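Local structure of RagB/SusD domain protein (Flavobacterium johnsoniae, 5J5U) at residues Q47-S52 against G257-L263; V335-E339 against K363-G368. The protein binds chitin and, as a SusD homolog of a chitin utilization locus, probably helps capture chitin-derived sugars at the outer membrane of the bacterium. All blocks are in the same frame, centred on the assembly; numbering follows the deposited sequence.

Contact 1 and contact 2 lie within one SusD-family chain, their centres 23 Å apart and their nearest atoms about 12 Å apart, so they do not touch. They follow in series along the sequence: contact 1 joins Q47-S52 to G257-L263 across 204 mostly helical residues and is complete before contact 2 pairs V335-E339 with K363-G368. No strand or helix is common to both. Contact 1 is a two-stranded antiparallel pairing that ties the end of helix 31-45 to the start of helix 262-270; contact 2 packs consecutive helices 337-349 and 357-371. One thus joins distant parts of the chain, the other neighbouring ones.

Contact 1 (Q47-S52 against G257-L263); sequences QHYSGS and GDHFSSL
S52 and D258 meet because the serine OG sits between its backbone N and carbonyl carbon (chi1 83°) while the aspartate CG lies anti to its own carbonyl carbon (chi1 -67°), which brings OG to within 2.7 Å of D258 OD1 in a hydrogen bond. The hydroxyl approaches from above the carboxylate plane. The same OG caps V55 N at the start of helix 53-60, so D258 acts as a second-shell residue to that N-cap. Replacing D258 by an alanine is likely to leave the S52 hydroxyl without its carboxylate acceptor and freer to turn from the helix end. Beyond this pair the segments form a minimal two-stranded antiparallel sheet. S50 and H259 are its hydrogen-bonded pair: S50 N reaches H259 O at 3.0 Å, and H259 N returns to S50 O at 3.2 Å, while Y49 and F260 form the adjacent non-hydrogen-bonded pair. The side chains of S50 and H259 share a face; the imidazole is held by S319 O and R308, and the serine hydroxyl by R303 O. The side chains of Y49 and F260 lie side by side, pointing the same way, with CE1 of Y49 3.9 Å from CE1 of F260, and Y49 also touches L39 of helix 31-45. At phi 127° a side chain on G51 would be pressed against the carbonyl O of S50 and would also meet the H259 ring. At the other end S261 N donates to H48 O at 3.1 Å. Q47, the C-prime residue of the Schellman motif ending helix 31-45, has its amide NH2 bonded to L431 O, while OE1 lies 3.6 Å from L263 CD2, the two side chains crossing at about a right angle.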
loop_
_atom_site.group_PDB
_atom_site.type_symbol
_atom_site.label_atom_id
_atom_site.label_comp_id
_atom_site.label_asym_id
_atom_site.label_seq_id
_atom_site.Cartn_x
_atom_site.Cartn_y
_atom_site.Cartn_z
ATOM N N GLN A 47 6.311 -10.623 1.467
ATOM C CA GLN A 47 5.911 -11.974 1.126
ATOM C C GLN A 47 4.426 -12.069 0.766
ATOM O O GLN A 47 3.724 -13.015 1.145
ATOM C CB GLN A 47 6.275 -12.917 2.267
ATOM C CG GLN A 47 7.757 -12.867 2.608
ATOM C CD GLN A 47 8.216 -13.959 3.613
ATOM O OE1 GLN A 47 7.421 -14.479 4.407
ATOM N NE2 GLN A 47 9.510 -14.286 3.579
ATOM N N HIS A 48 3.953 -11.067 0.032
ATOM C CA HIS A 48 2.700 -11.169 -0.670
ATOM C C HIS A 48 2.849 -12.171 -1.839
ATOM O O HIS A 48 1.929 -12.947 -2.123
ATOM C CB HIS A 48 2.274 -9.802 -1.205
ATOM C CG HIS A 48 1.481 -8.990 -0.229
ATOM N ND1 HIS A 48 1.166 -7.665 -0.451
ATOM C CD2 HIS A 48 0.953 -9.304 0.973
ATOM C CE1 HIS A 48 0.464 -7.205 0.572
ATOM N NE2 HIS A 48 0.329 -8.180 1.452
ATOM N N TYR A 49 4.000 -12.154 -2.519
ATOM C CA TYR A 49 4.186 -13.003 -3.714
ATOM C C TYR A 49 5.496 -13.796 -3.767
ATOM O O TYR A 49 6.525 -13.377 -3.193
ATOM C CB TYR A 49 4.136 -12.144 -4.984
ATOM C CG TYR A 49 3.054 -11.087 -5.022
ATOM C CD1 TYR A 49 1.745 -11.415 -5.354
ATOM C CD2 TYR A 49 3.351 -9.763 -4.768
ATOM C CE1 TYR A 49 0.763 -10.464 -5.420
ATOM C CE2 TYR A 49 2.357 -8.775 -4.842
ATOM C CZ TYR A 49 1.062 -9.137 -5.167
ATOM O OH TYR A 49 0.067 -8.177 -5.225
ATOM N N SER A 50 5.481 -14.908 -4.503
ATOM C CA SER A 50 6.731 -15.587 -4.869
ATOM C C SER A 50 6.584 -16.444 -6.145
ATOM O O SER A 50 5.489 -16.842 -6.512
ATOM C CB SER A 50 7.228 -16.437 -3.687
ATOM O OG SER A 50 8.602 -16.759 -3.837
ATOM N N GLY A 51 7.678 -16.739 -6.832
ATOM C CA GLY A 51 7.578 -17.626 -7.974
ATOM C C GLY A 51 8.148 -17.148 -9.287
ATOM O O GLY A 51 8.794 -17.923 -9.992
ATOM N N SER A 52 7.873 -15.897 -9.643
ATOM C CA SER A 52 8.405 -15.329 -10.877
ATOM C C SER A 52 9.894 -14.982 -10.727
ATOM O O SER A 52 10.387 -14.823 -9.614
ATOM C CB SER A 52 7.628 -14.078 -11.286
ATOM O OG SER A 52 8.095 -12.920 -10.606
ATOM N N GLY A 257 3.831 -15.419 -14.210
ATOM C CA GLY A 257 4.639 -16.312 -13.410
ATOM C C GLY A 257 4.574 -16.030 -11.925
ATOM O O GLY A 257 5.224 -16.715 -11.134
ATOM N N ASP A 258 3.781 -15.044 -11.527
ATOM C CA ASP A 258 3.671 -14.727 -10.106
ATOM C C ASP A 258 2.590 -15.567 -9.439
ATOM O O ASP A 258 1.520 -15.766 -10.010
ATOM C CB ASP A 258 3.365 -13.241 -9.880
ATOM C CG ASP A 258 4.515 -12.326 -10.293
ATOM O OD1 ASP A 258 5.602 -12.378 -9.654
ATOM O OD2 ASP A 258 4.315 -11.530 -11.251
ATOM N N HIS A 259 2.891 -16.054 -8.231
ATOM C CA HIS A 259 1.929 -16.739 -7.360
ATOM C C HIS A 259 1.856 -16.014 -6.040
ATOM O O HIS A 259 2.753 -15.234 -5.710
ATOM C CB HIS A 259 2.325 -18.187 -7.080
ATOM C CG HIS A 259 2.613 -19.005 -8.300
ATOM N ND1 HIS A 259 1.824 -20.073 -8.680
ATOM C CD2 HIS A 259 3.607 -18.927 -9.216
ATOM C CE1 HIS A 259 2.328 -20.623 -9.772
ATOM N NE2 HIS A 259 3.405 -19.942 -10.122
ATOM N N PHE A 260 0.811 -16.286 -5.267
ATOM C CA PHE A 260 0.762 -15.812 -3.890
ATOM C C PHE A 260 1.738 -16.623 -3.054
ATOM O O PHE A 260 2.068 -17.767 -3.386
ATOM C CB PHE A 260 -0.667 -15.894 -3.317
ATOM C CG PHE A 260 -1.650 -15.013 -4.040
ATOM C CD1 PHE A 260 -1.380 -13.668 -4.226
ATOM C CD2 PHE A 260 -2.843 -15.524 -4.534
ATOM C CE1 PHE A 260 -2.262 -12.844 -4.892
ATOM C CE2 PHE A 260 -3.743 -14.695 -5.197
ATOM C CZ PHE A 260 -3.447 -13.351 -5.377
ATOM N N SER A 261 2.252 -16.029 -1.991
ATOM C CA SER A 261 3.238 -16.741 -1.192
ATOM C C SER A 261 2.586 -17.832 -0.338
ATOM O O SER A 261 1.395 -17.763 -0.036
ATOM C CB SER A 261 4.000 -15.761 -0.311
ATOM O OG SER A 261 3.201 -15.344 0.778
ATOM N N SER A 262 3.364 -18.830 0.058
ATOM C CA SER A 262 2.856 -19.872 0.951
ATOM C C SER A 262 2.338 -19.275 2.270
ATOM O O SER A 262 1.391 -19.776 2.856
ATOM C CB SER A 262 3.939 -20.926 1.221
ATOM O OG SER A 262 5.105 -20.347 1.802
ATOM N N LEU A 263 2.962 -18.200 2.740
ATOM C CA LEU A 263 2.516 -17.551 3.971
ATOM C C LEU A 263 1.044 -17.076 3.860
ATOM O O LEU A 263 0.203 -17.349 4.740
ATOM C CB LEU A 263 3.446 -16.385 4.305
ATOM C CG LEU A 263 3.190 -15.626 5.611
ATOM C CD1 LEU A 263 3.470 -16.496 6.845
ATOM C CD2 LEU A 263 4.008 -14.328 5.636
#

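Contact 2 (V335-E339 against K363-G368)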
loop_
_atom_site.group_PDB
_atom_site.type_symbol
_atom_site.label_atom_id
_atom_site.label_comp_id
_atom_site.label_asym_id
_atom_site.label_seq_id
_atom_site.Cartn_x
_atom_site.Cartn_y
_atom_site.Cartn_z
ATOM N N VAL A 335 -7.035 3.515 -1.124
ATOM C CA VAL A 335 -7.370 3.610 0.292
ATOM C C VAL A 335 -8.731 2.964 0.513
ATOM O O VAL A 335 -9.634 3.122 -0.311
ATOM C CB VAL A 335 -7.396 5.069 0.798
ATOM C CG1 VAL A 335 -7.350 5.088 2.310
ATOM C CG2 VAL A 335 -6.240 5.916 0.179
ATOM N N SER A 336 -8.899 2.258 1.625
ATOM C CA SER A 336 -10.065 1.404 1.750
ATOM C C SER A 336 -10.819 1.583 3.057
ATOM O O SER A 336 -10.277 2.103 4.039
ATOM C CB SER A 336 -9.651 -0.058 1.605
ATOM O OG SER A 336 -8.948 -0.498 2.750
ATOM N N TYR A 337 -12.080 1.151 3.049
ATOM C CA TYR A 337 -12.914 1.166 4.247
ATOM C C TYR A 337 -12.430 0.094 5.223
ATOM O O TYR A 337 -12.370 0.301 6.450
ATOM C CB TYR A 337 -14.384 0.933 3.880
ATOM C CG TYR A 337 -15.294 0.805 5.088
ATOM C CD1 TYR A 337 -15.468 1.869 5.957
ATOM C CD2 TYR A 337 -15.979 -0.371 5.350
ATOM C CE1 TYR A 337 -16.286 1.771 7.056
ATOM C CE2 TYR A 337 -16.813 -0.480 6.457
ATOM C CZ TYR A 337 -16.957 0.601 7.304
ATOM O OH TYR A 337 -17.770 0.522 8.409
ATOM N N SER A 338 -12.047 -1.045 4.659
ATOM C CA SER A 338 -11.465 -2.123 5.442
ATOM C C SER A 338 -10.270 -1.599 6.233
ATOM O O SER A 338 -10.174 -1.801 7.446
ATOM C CB SER A 338 -11.051 -3.287 4.538
ATOM O OG SER A 338 -10.315 -4.259 5.267
ATOM N N GLU A 339 -9.367 -0.908 5.539
ATOM C CA GLU A 339 -8.203 -0.306 6.194
ATOM C C GLU A 339 -8.598 0.626 7.348
ATOM O O GLU A 339 -8.066 0.499 8.439
ATOM C CB GLU A 339 -7.347 0.459 5.171
ATOM C CG GLU A 339 -6.485 1.539 5.787
ATOM C CD GLU A 339 -5.642 2.270 4.764
ATOM O OE1 GLU A 339 -6.011 2.225 3.568
ATOM O OE2 GLU A 339 -4.627 2.900 5.164
ATOM N N LYS A 363 -15.817 -5.373 11.457
ATOM C CA LYS A 363 -16.252 -4.564 10.322
ATOM C C LYS A 363 -15.139 -4.467 9.271
ATOM O O LYS A 363 -15.402 -4.487 8.058
ATOM C CB LYS A 363 -16.658 -3.159 10.790
ATOM C CG LYS A 363 -17.938 -3.113 11.624
ATOM C CD LYS A 363 -18.180 -1.725 12.224
ATOM C CE LYS A 363 -19.269 -1.766 13.297
ATOM N NZ LYS A 363 -19.495 -0.452 13.975
ATOM N N GLY A 364 -13.896 -4.405 9.740
ATOM C CA GLY A 364 -12.749 -4.373 8.846
ATOM C C GLY A 364 -12.598 -5.647 8.023
ATOM O O GLY A 364 -12.408 -5.587 6.806
ATOM N N VAL A 365 -12.667 -6.802 8.684
ATOM C CA VAL A 365 -12.525 -8.074 7.983
ATOM C C VAL A 365 -13.634 -8.273 6.949
ATOM O O VAL A 365 -13.380 -8.720 5.812
ATOM C CB VAL A 365 -12.512 -9.264 8.954
ATOM C CG1 VAL A 365 -12.439 -10.554 8.170
ATOM C CG2 VAL A 365 -11.334 -9.161 9.919
ATOM N N GLU A 366 -14.863 -7.940 7.332
ATOM C CA GLU A 366 -15.962 -8.076 6.379
ATOM C C GLU A 366 -15.763 -7.138 5.188
ATOM O O GLU A 366 -15.956 -7.521 4.018
ATOM C CB GLU A 366 -17.309 -7.789 7.055
ATOM C CG GLU A 366 -18.448 -7.551 6.067
ATOM C CD GLU A 366 -19.831 -7.722 6.673
ATOM O OE1 GLU A 366 -19.952 -7.823 7.917
ATOM O OE2 GLU A 366 -20.804 -7.762 5.890
ATOM N N ALA A 367 -15.346 -5.910 5.479
ATOM C CA ALA A 367 -15.114 -4.939 4.416
ATOM C C ALA A 367 -13.995 -5.384 3.449
ATOM O O ALA A 367 -14.058 -5.131 2.239
ATOM C CB ALA A 367 -14.795 -3.598 5.016
ATOM N N GLY A 368 -12.995 -6.074 3.986
ATOM C CA GLY A 368 -11.884 -6.559 3.178
ATOM C C GLY A 368 -12.290 -7.735 2.307
ATOM O O GLY A 368 -11.846 -7.858 1.158
#
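G364 O is gripped by two donors that reach it from opposite faces of its carbonyl plane: G368 N, in the regular bond of helix 357-371, and the hydroxyl of S338, which crosses from the neighbouring helix at an OG to O distance of 2.9 Å. The serine comes in 39° out of that plane. Its OG stands opposite the backbone N (chi1 172°), which directs the hydroxyl at the facing helix; OG also bonds to T410 OG1, so a single buried hydroxyl links three parts of the chain. G364 and G368 present no side chains, which allows the close approach. S338 CB lies 3.4 Å from G368 N, and a side chain on G368 would clash with S338 OG. The closest CA pair, S338 CA and G364 CA, is 4.3 Å apart. The methyl of A367 touches both Y337 and S338, its CB 3.5 Å from Y337 CD2 and 3.7 Å from S338 CA. The Y337 ring swings toward helix 357-371, its hydroxyl end passing near the aliphatic chain of K363. S336 and E339 form a capping box at the start of helix 337-349, E339 N giving a 2.8 Å bond to S336 OG and the return bond from S336 N to E339 OE1 being weak. The first turn of helix 337-349 thus lies against the middle of helix 357-371, just after strand 332-335 pairs with strand 224-226; E339 forms a salt bridge with R191 of helix 178-195, and V365 packs on helix 382-391.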